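Local coordinates for lactaldehyde dehydrogenase (Escherichia coli, PDB 2IMP), which catalyses, as a homotetramer, the irreversible NAD-dependent oxidation of L-lactaldehyde from fucose and rhamnose breakdown to L-lactate, and also oxidises glycolaldehyde, at residues A[16-20]-A[21-25]; A[399-402]-A[403-407]; A[417-420]-A[421-424]. All blocks are in the same frame, centred on the assembly; numbering follows the deposited sequence.

Overall arrangement
The three contacts are local, each within one continuous run of chain, yet their chemistry follows their place in the fold. Contact 1 is a surface contact in the N-terminal sheet, where a tryptophan of the loop after strand 14-16 meets one at the start of strand 23-27. Contacts 2 and 3 are partly buried and lie on the other side of the chain's centre, their centres about 17 Å apart, with strand 409-416 between them in sequence. One closes a helix, the other opens the next, so backbone bonds dominate both, and an asparagine serves each: Asn405 reaches out to the far end of helix 420-429, whose start Asn419 caps in contact 3. Contact 3 alone meets other subunits.

Contact 1: A[16-20]-A[21-25]; sequences VTWRG and DAWID
Trp18 and Trp23 form an edge-to-face (T-shaped) aromatic pair across the exposed loop that links strand 14-16 to strand 23-27, the two outermost strands of the four-stranded N-terminal sheet. The Trp18 five-membered ring turns its edge to the face of the Trp23 six-membered ring, with centroids 4.8 Å apart and planes at 82°. Trp18 CD1 does the touching, 3.5 Å from Trp23 CZ2, while Trp18 CB lies near the outer end of the same ring. With CG anti to the backbone N (chi1 178°), the Trp18 indole reaches across the loop toward 21-25. Gly20 N passes over one face of that indole, toward its rim. On the underlying sheet, both tryptophans rest against Pro39; Trp18 also touches Met9, and Trp23 touches Gln6. A leucine in place of Trp18 would probably leave the Trp23 face without its aromatic edge and the Ala22 carbonyl without its indole donor. That second tie is bent: Trp18 NE1 donates to Ala22 O at 3.1 Å with an N-H...O angle of 139°, the oxygen being tilted out of the indole plane.

Contact 2: A[399-402]-A[403-407]; sequences DAIS and MANDS
Met403 N donates to Asp399 O at 2.9 Å, and the Met403 side chain then folds back over that same carbonyl. Its CG lies 3.2 Å from Asp399 O, and the bend at chi3 (-89°) returns CE to within 3.4 Å of Asp399 O, laying the methionine along the carbonyl that its own N-H uses. The next two links are equally regular: Ala404 N reaches Ala400 O at 2.9 Å, and Asn405 N reaches Ile401 O at 3.0 Å. These i to i+4 bonds form the C-terminal turn of helix 397-405. The series then fades, for Asp406 N makes only weak bonds to Ser402 O and Met403 O, and Asp406 is the centre of an inverse gamma turn in which Ser407 N donates to Asn405 O at 2.7 Å. Carbonyls at this end find partners elsewhere: Arg290 gives NH1 to Met403 O and NH2 to Ala404 O. The Asn405 side chain lies beside Ile401, with ND2 3.6 Å from Ile401 CG2, but its polar atoms serve the end of helix 420-429 and the residues just after it, ND2 donating to Gly429 O and OD1 accepting from Lys431 N. Asp406 OD2 in turn accepts from Gln375 NE2.

Contact 3: A[417-420]-A[421-424]; sequences TQNL and NVAM
Across 417-420 and 421-424 the backbone passes from an irregular loop, extended at Thr417 but kinked at Gln418, into the first turn of helix 420-429, with Asn419 at the N-cap. Ala423 N donates to Asn419 O at 3.0 Å, and Met424 N to Leu420 O at 3.1 Å; both bonds are almost straight, at 172° and 177°, and meet their carbonyls nearly end-on. A chi1 of -177° swings the Asn419 amide away from the residue's own N and brings OD1 over the helix start, where it accepts from Val422 N at 2.9 Å. An amide of the first turn, which lacks the i-4 helical carbonyl that later amides use, thus gains a side-chain acceptor. Val422 crosses Asn419 at about a right angle, with CG2 3.5 Å from Asn419 CB, while its other branch, CG1, lies 3.7 Å from both OG1 and CG2 of Thr417. Thr417 OG1 accepts a weak bond from Asn419 N and is also hydrogen-bonded to Asp263 OD1 of a nearby loop. Leu420 and Met424 run side by side, with Leu420 CD1 4.1 Å from Met424 CG. Strand 409-416 and helix 420-429 join at a subunit boundary: Leu420 packs on Leu420 of a second subunit, to which Gln418 and Leu420 also make backbone hydrogen bonds, while in a third subunit Met424 meets Asn135 in strand 134-149 and Asn421 meets Ser479, just after strand 470-478.

Contact 1: A[16-20]-A[21-25]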
ATOM      1  N   VAL A  16     -20.149  22.744  31.082  1.00 22.90           N
ATOM      2  CA  VAL A  16     -20.359  22.590  32.511  1.00 24.35           C
ATOM      3  C   VAL A  16     -19.687  23.682  33.356  1.00 24.92           C
ATOM      4  O   VAL A  16     -18.462  23.806  33.366  1.00 25.39           O
ATOM      5  CB  VAL A  16     -19.855  21.208  32.999  1.00 24.89           C
ATOM      6  CG1 VAL A  16     -20.108  21.057  34.496  1.00 27.06           C
ATOM      7  CG2 VAL A  16     -20.562  20.101  32.238  1.00 26.27           C
ATOM      8  N   THR A  17     -20.502  24.469  34.051  1.00 26.49           N
ATOM      9  CA  THR A  17     -19.975  25.535  34.889  1.00 28.98           C
ATOM     10  C   THR A  17     -19.113  25.036  36.062  1.00 30.33           C
ATOM     11  O   THR A  17     -19.535  24.186  36.843  1.00 32.72           O
ATOM     12  CB  THR A  17     -21.112  26.423  35.459  1.00 29.77           C
ATOM     13  OG1 THR A  17     -21.756  27.124  34.388  1.00 29.12           O
ATOM     14  CG2 THR A  17     -20.551  27.437  36.454  1.00 29.35           C
ATOM     15  N   TRP A  18     -17.910  25.583  36.159  1.00 32.44           N
ATOM     16  CA  TRP A  18     -16.963  25.228  37.205  1.00 36.33           C
ATOM     17  C   TRP A  18     -17.413  25.625  38.629  1.00 39.55           C
ATOM     18  O   TRP A  18     -17.689  26.794  38.896  1.00 40.94           O
ATOM     19  CB  TRP A  18     -15.625  25.887  36.895  1.00 34.11           C
ATOM     20  CG  TRP A  18     -14.555  25.661  37.909  1.00 33.72           C
ATOM     21  CD1 TRP A  18     -13.895  26.618  38.625  1.00 32.22           C
ATOM     22  CD2 TRP A  18     -13.939  24.410  38.244  1.00 31.50           C
ATOM     23  NE1 TRP A  18     -12.900  26.045  39.378  1.00 32.49           N
ATOM     24  CE2 TRP A  18     -12.907  24.697  39.169  1.00 31.88           C
ATOM     25  CE3 TRP A  18     -14.162  23.085  37.857  1.00 30.06           C
ATOM     26  CZ2 TRP A  18     -12.088  23.694  39.702  1.00 29.14           C
ATOM     27  CZ3 TRP A  18     -13.348  22.092  38.388  1.00 29.97           C
ATOM     28  CH2 TRP A  18     -12.326  22.404  39.306  1.00 31.63           C
ATOM     29  N   ARG A  19     -17.476  24.646  39.525  1.00 43.29           N
ATOM     30  CA  ARG A  19     -17.888  24.905  40.899  1.00 46.81           C
ATOM     31  C   ARG A  19     -16.722  25.074  41.896  1.00 47.99           C
ATOM     32  O   ARG A  19     -16.937  25.401  43.065  1.00 49.47           O
ATOM     33  CB  ARG A  19     -18.823  23.793  41.388  1.00 47.53           C
ATOM     34  CG  ARG A  19     -20.109  23.676  40.582  1.00 50.29           C
ATOM     35  CD  ARG A  19     -20.810  25.027  40.471  1.00 51.67           C
ATOM     36  NE  ARG A  19     -22.010  24.966  39.642  1.00 52.96           N
ATOM     37  CZ  ARG A  19     -22.715  26.031  39.272  1.00 53.22           C
ATOM     38  NH1 ARG A  19     -22.340  27.244  39.660  1.00 52.35           N
ATOM     39  NH2 ARG A  19     -23.795  25.886  38.514  1.00 53.10           N
ATOM     40  N   GLY A  20     -15.501  24.850  41.422  1.00 48.73           N
ATOM     41  CA  GLY A  20     -14.344  24.995  42.286  1.00 48.63           C
ATOM     42  C   GLY A  20     -14.099  26.453  42.623  1.00 49.31           C
ATOM     43  O   GLY A  20     -14.698  27.349  42.022  1.00 49.16           O
ATOM     44  N   ASP A  21     -13.219  26.693  43.588  1.00 49.56           N
ATOM     45  CA  ASP A  21     -12.893  28.053  44.006  1.00 48.95           C
ATOM     46  C   ASP A  21     -11.619  28.613  43.358  1.00 47.09           C
ATOM     47  O   ASP A  21     -11.386  29.823  43.364  1.00 47.47           O
ATOM     48  CB  ASP A  21     -12.739  28.111  45.529  1.00 51.51           C
ATOM     49  CG  ASP A  21     -14.049  27.891  46.256  1.00 53.89           C
ATOM     50  OD1 ASP A  21     -14.015  27.729  47.496  1.00 55.38           O
ATOM     51  OD2 ASP A  21     -15.111  27.889  45.593  1.00 54.27           O
ATOM     52  N   ALA A  22     -10.806  27.716  42.807  1.00 44.11           N
ATOM     53  CA  ALA A  22      -9.561  28.115  42.173  1.00 40.45           C
ATOM     54  C   ALA A  22      -9.646  28.326  40.650  1.00 38.76           C
ATOM     55  O   ALA A  22     -10.161  27.482  39.912  1.00 38.14           O
ATOM     56  CB  ALA A  22      -8.472  27.101  42.494  1.00 40.78           C
ATOM     57  N   TRP A  23      -9.147  29.474  40.209  1.00 35.34           N
ATOM     58  CA  TRP A  23      -9.126  29.815  38.800  1.00 33.33           C
ATOM     59  C   TRP A  23      -7.724  30.186  38.297  1.00 30.99           C
ATOM     60  O   TRP A  23      -6.864  30.599  39.070  1.00 31.04           O
ATOM     61  CB  TRP A  23     -10.059  30.993  38.502  1.00 33.47           C
ATOM     62  CG  TRP A  23     -11.506  30.736  38.748  1.00 34.95           C
ATOM     63  CD1 TRP A  23     -12.167  30.840  39.936  1.00 35.24           C
ATOM     64  CD2 TRP A  23     -12.485  30.357  37.773  1.00 35.22           C
ATOM     65  NE1 TRP A  23     -13.499  30.554  39.763  1.00 35.57           N
ATOM     66  CE2 TRP A  23     -13.721  30.253  38.449  1.00 35.98           C
ATOM     67  CE3 TRP A  23     -12.438  30.092  36.399  1.00 36.15           C
ATOM     68  CZ2 TRP A  23     -14.908  29.898  37.790  1.00 36.26           C
ATOM     69  CZ3 TRP A  23     -13.616  29.740  35.744  1.00 36.32           C
ATOM     70  CH2 TRP A  23     -14.834  29.645  36.444  1.00 36.25           C
ATOM     71  N   ILE A  24      -7.508  30.017  37.002  1.00 29.29           N
ATOM     72  CA  ILE A  24      -6.238  30.368  36.394  1.00 26.24           C
ATOM     73  C   ILE A  24      -6.400  31.568  35.448  1.00 25.58           C
ATOM     74  O   ILE A  24      -7.241  31.543  34.547  1.00 23.43           O
ATOM     75  CB  ILE A  24      -5.655  29.181  35.594  1.00 25.72           C
ATOM     76  CG1 ILE A  24      -5.408  27.993  36.527  1.00 27.28           C
ATOM     77  CG2 ILE A  24      -4.360  29.597  34.916  1.00 23.46           C
ATOM     78  CD1 ILE A  24      -4.879  26.753  35.820  1.00 28.07           C
ATOM     79  N   ASP A  25      -5.621  32.618  35.673  1.00 25.60           N
ATOM     80  CA  ASP A  25      -5.717  33.789  34.817  1.00 26.07           C
ATOM     81  C   ASP A  25      -5.039  33.621  33.449  1.00 24.60           C
ATOM     82  O   ASP A  25      -3.913  33.141  33.363  1.00 23.92           O
ATOM     83  CB  ASP A  25      -5.096  35.024  35.492  1.00 28.64           C
ATOM     84  CG  ASP A  25      -5.910  35.535  36.667  1.00 30.47           C
ATOM     85  OD1 ASP A  25      -7.144  35.671  36.540  1.00 31.97           O
ATOM     86  OD2 ASP A  25      -5.302  35.818  37.720  1.00 33.64           O
TER

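Contact 2: A[399-402]-A[403-407]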
ATOM      1  N   ASP A 399      31.205  17.974   7.577  1.00 31.36           N
ATOM      2  CA  ASP A 399      31.264  18.707   8.839  1.00 31.67           C
ATOM      3  C   ASP A 399      29.867  19.219   9.241  1.00 29.93           C
ATOM      4  O   ASP A 399      29.425  19.068  10.383  1.00 28.56           O
ATOM      5  CB  ASP A 399      32.201  19.921   8.721  1.00 36.24           C
ATOM      6  CG  ASP A 399      33.651  19.536   8.487  1.00 41.07           C
ATOM      7  OD1 ASP A 399      33.895  18.576   7.729  1.00 44.30           O
ATOM      8  OD2 ASP A 399      34.551  20.209   9.044  1.00 43.88           O
ATOM      9  N   ALA A 400      29.197  19.832   8.270  1.00 28.69           N
ATOM     10  CA  ALA A 400      27.858  20.361   8.472  1.00 27.20           C
ATOM     11  C   ALA A 400      26.836  19.260   8.826  1.00 25.25           C
ATOM     12  O   ALA A 400      26.072  19.392   9.780  1.00 26.77           O
ATOM     13  CB  ALA A 400      27.410  21.110   7.228  1.00 26.01           C
ATOM     14  N   ILE A 401      26.841  18.183   8.047  1.00 24.33           N
ATOM     15  CA  ILE A 401      25.939  17.070   8.303  1.00 24.84           C
ATOM     16  C   ILE A 401      26.185  16.460   9.690  1.00 26.05           C
ATOM     17  O   ILE A 401      25.249  16.161  10.433  1.00 26.85           O
ATOM     18  CB  ILE A 401      26.107  15.960   7.240  1.00 23.68           C
ATOM     19  CG1 ILE A 401      25.634  16.471   5.878  1.00 23.03           C
ATOM     20  CG2 ILE A 401      25.318  14.721   7.641  1.00 23.93           C
ATOM     21  CD1 ILE A 401      25.765  15.454   4.772  1.00 25.12           C
ATOM     22  N   SER A 402      27.463  16.300  10.018  1.00 26.77           N
ATOM     23  CA  SER A 402      27.869  15.752  11.299  1.00 26.51           C
ATOM     24  C   SER A 402      27.439  16.626  12.490  1.00 26.46           C
ATOM     25  O   SER A 402      27.003  16.108  13.518  1.00 27.84           O
ATOM     26  CB  SER A 402      29.384  15.562  11.322  1.00 26.52           C
ATOM     27  OG  SER A 402      29.800  15.071  12.579  1.00 32.67           O
ATOM     28  N   MET A 403      27.566  17.944  12.339  1.00 25.91           N
ATOM     29  CA  MET A 403      27.160  18.864  13.395  1.00 24.04           C
ATOM     30  C   MET A 403      25.629  18.967  13.533  1.00 23.58           C
ATOM     31  O   MET A 403      25.099  19.084  14.639  1.00 22.72           O
ATOM     32  CB  MET A 403      27.759  20.255  13.156  1.00 26.76           C
ATOM     33  CG  MET A 403      29.273  20.302  13.338  1.00 28.65           C
ATOM     34  SD  MET A 403      29.967  21.969  13.282  1.00 34.61           S
ATOM     35  CE  MET A 403      30.262  22.131  11.543  1.00 29.35           C
ATOM     36  N   ALA A 404      24.934  18.927  12.400  1.00 22.16           N
ATOM     37  CA  ALA A 404      23.480  18.962  12.425  1.00 21.34           C
ATOM     38  C   ALA A 404      22.926  17.720  13.162  1.00 19.74           C
ATOM     39  O   ALA A 404      22.021  17.824  13.991  1.00 18.99           O
ATOM     40  CB  ALA A 404      22.929  19.017  10.999  1.00 20.54           C
ATOM     41  N   ASN A 405      23.501  16.559  12.854  1.00 19.74           N
ATOM     42  CA  ASN A 405      23.093  15.316  13.500  1.00 20.70           C
ATOM     43  C   ASN A 405      23.461  15.267  14.986  1.00 21.82           C
ATOM     44  O   ASN A 405      22.885  14.497  15.751  1.00 23.88           O
ATOM     45  CB  ASN A 405      23.713  14.102  12.803  1.00 18.14           C
ATOM     46  CG  ASN A 405      23.089  13.827  11.456  1.00 19.31           C
ATOM     47  OD1 ASN A 405      21.934  14.171  11.220  1.00 18.44           O
ATOM     48  ND2 ASN A 405      23.843  13.192  10.568  1.00 16.94           N
ATOM     49  N   ASP A 406      24.425  16.094  15.375  1.00 23.58           N
ATOM     50  CA  ASP A 406      24.856  16.156  16.764  1.00 24.10           C
ATOM     51  C   ASP A 406      23.837  16.890  17.651  1.00 24.43           C
ATOM     52  O   ASP A 406      24.073  18.008  18.115  1.00 23.56           O
ATOM     53  CB  ASP A 406      26.222  16.838  16.856  1.00 26.56           C
ATOM     54  CG  ASP A 406      26.719  16.948  18.282  1.00 29.58           C
ATOM     55  OD1 ASP A 406      26.688  15.927  18.999  1.00 30.31           O
ATOM     56  OD2 ASP A 406      27.140  18.052  18.684  1.00 31.88           O
ATOM     57  N   SER A 407      22.704  16.231  17.865  1.00 23.64           N
ATOM     58  CA  SER A 407      21.610  16.786  18.648  1.00 22.72           C
ATOM     59  C   SER A 407      20.644  15.709  19.186  1.00 23.72           C
ATOM     60  O   SER A 407      20.432  14.690  18.530  1.00 24.00           O
ATOM     61  CB  SER A 407      20.826  17.772  17.769  1.00 21.09           C
ATOM     62  OG  SER A 407      19.578  18.132  18.339  1.00 20.46           O
TER

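Contact 3: A[417-420]-A[421-424]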
ATOM      1  N   THR A 417      21.624  24.284  -1.756  1.00 31.43           N
ATOM      2  CA  THR A 417      22.685  23.996  -2.700  1.00 32.69           C
ATOM      3  C   THR A 417      22.135  23.744  -4.113  1.00 33.79           C
ATOM      4  O   THR A 417      20.922  23.609  -4.295  1.00 32.31           O
ATOM      5  CB  THR A 417      23.475  22.746  -2.239  1.00 33.19           C
ATOM      6  OG1 THR A 417      24.508  22.436  -3.180  1.00 33.21           O
ATOM      7  CG2 THR A 417      22.541  21.551  -2.119  1.00 33.01           C
ATOM      8  N   GLN A 418      23.025  23.676  -5.096  1.00 32.95           N
ATOM      9  CA  GLN A 418      22.598  23.445  -6.466  1.00 34.26           C
ATOM     10  C   GLN A 418      23.252  22.203  -7.115  1.00 34.14           C
ATOM     11  O   GLN A 418      23.046  21.917  -8.303  1.00 33.86           O
ATOM     12  CB  GLN A 418      22.876  24.698  -7.299  1.00 36.44           C
ATOM     13  CG  GLN A 418      22.379  25.974  -6.614  1.00 42.31           C
ATOM     14  CD  GLN A 418      22.570  27.210  -7.476  1.00 46.01           C
ATOM     15  OE1 GLN A 418      21.609  27.965  -7.707  1.00 48.87           O
ATOM     16  NE2 GLN A 418      23.787  27.452  -7.929  1.00 46.42           N
ATOM     17  N   ASN A 419      24.029  21.474  -6.315  1.00 33.20           N
ATOM     18  CA  ASN A 419      24.710  20.278  -6.800  1.00 32.63           C
ATOM     19  C   ASN A 419      23.942  18.948  -6.526  1.00 33.27           C
ATOM     20  O   ASN A 419      23.632  18.612  -5.379  1.00 33.00           O
ATOM     21  CB  ASN A 419      26.115  20.215  -6.193  1.00 29.80           C
ATOM     22  CG  ASN A 419      26.923  19.026  -6.698  1.00 33.41           C
ATOM     23  OD1 ASN A 419      26.702  17.884  -6.284  1.00 30.96           O
ATOM     24  ND2 ASN A 419      27.862  19.291  -7.603  1.00 31.95           N
ATOM     25  N   LEU A 420      23.636  18.216  -7.592  1.00 33.56           N
ATOM     26  CA  LEU A 420      22.912  16.962  -7.444  1.00 34.03           C
ATOM     27  C   LEU A 420      23.514  16.036  -6.370  1.00 34.81           C
ATOM     28  O   LEU A 420      22.802  15.534  -5.499  1.00 34.98           O
ATOM     29  CB  LEU A 420      22.844  16.219  -8.786  1.00 32.05           C
ATOM     30  CG  LEU A 420      22.148  14.851  -8.766  1.00 31.89           C
ATOM     31  CD1 LEU A 420      20.712  15.009  -8.294  1.00 29.64           C
ATOM     32  CD2 LEU A 420      22.185  14.226 -10.153  1.00 31.61           C
ATOM     33  N   ASN A 421      24.826  15.835  -6.438  1.00 35.76           N
ATOM     34  CA  ASN A 421      25.504  14.976  -5.477  1.00 37.57           C
ATOM     35  C   ASN A 421      25.389  15.471  -4.016  1.00 36.45           C
ATOM     36  O   ASN A 421      25.177  14.675  -3.097  1.00 35.21           O
ATOM     37  CB  ASN A 421      26.977  14.830  -5.862  1.00 40.79           C
ATOM     38  CG  ASN A 421      27.470  13.407  -5.731  1.00 45.66           C
ATOM     39  OD1 ASN A 421      27.554  12.862  -4.626  1.00 48.06           O
ATOM     40  ND2 ASN A 421      27.790  12.787  -6.863  1.00 47.19           N
ATOM     41  N   VAL A 422      25.526  16.782  -3.828  1.00 33.98           N
ATOM     42  CA  VAL A 422      25.418  17.372  -2.500  1.00 34.73           C
ATOM     43  C   VAL A 422      24.029  17.123  -1.877  1.00 35.44           C
ATOM     44  O   VAL A 422      23.913  16.726  -0.714  1.00 34.52           O
ATOM     45  CB  VAL A 422      25.685  18.904  -2.543  1.00 33.10           C
ATOM     46  CG1 VAL A 422      25.443  19.519  -1.173  1.00 32.57           C
ATOM     47  CG2 VAL A 422      27.125  19.171  -2.978  1.00 32.36           C
ATOM     48  N   ALA A 423      22.994  17.356  -2.681  1.00 34.84           N
ATOM     49  CA  ALA A 423      21.624  17.143  -2.248  1.00 32.98           C
ATOM     50  C   ALA A 423      21.366  15.685  -1.825  1.00 30.89           C
ATOM     51  O   ALA A 423      20.881  15.426  -0.726  1.00 29.78           O
ATOM     52  CB  ALA A 423      20.664  17.537  -3.366  1.00 34.00           C
ATOM     53  N   MET A 424      21.699  14.747  -2.707  1.00 29.84           N
ATOM     54  CA  MET A 424      21.511  13.340  -2.390  1.00 31.41           C
ATOM     55  C   MET A 424      22.343  12.897  -1.166  1.00 30.69           C
ATOM     56  O   MET A 424      21.932  12.021  -0.405  1.00 29.22           O
ATOM     57  CB  MET A 424      21.861  12.463  -3.599  1.00 31.17           C
ATOM     58  CG  MET A 424      21.041  12.766  -4.848  1.00 34.35           C
ATOM     59  SD  MET A 424      19.278  13.023  -4.500  1.00 38.18           S
ATOM     60  CE  MET A 424      18.768  11.354  -4.035  1.00 37.69           C
TER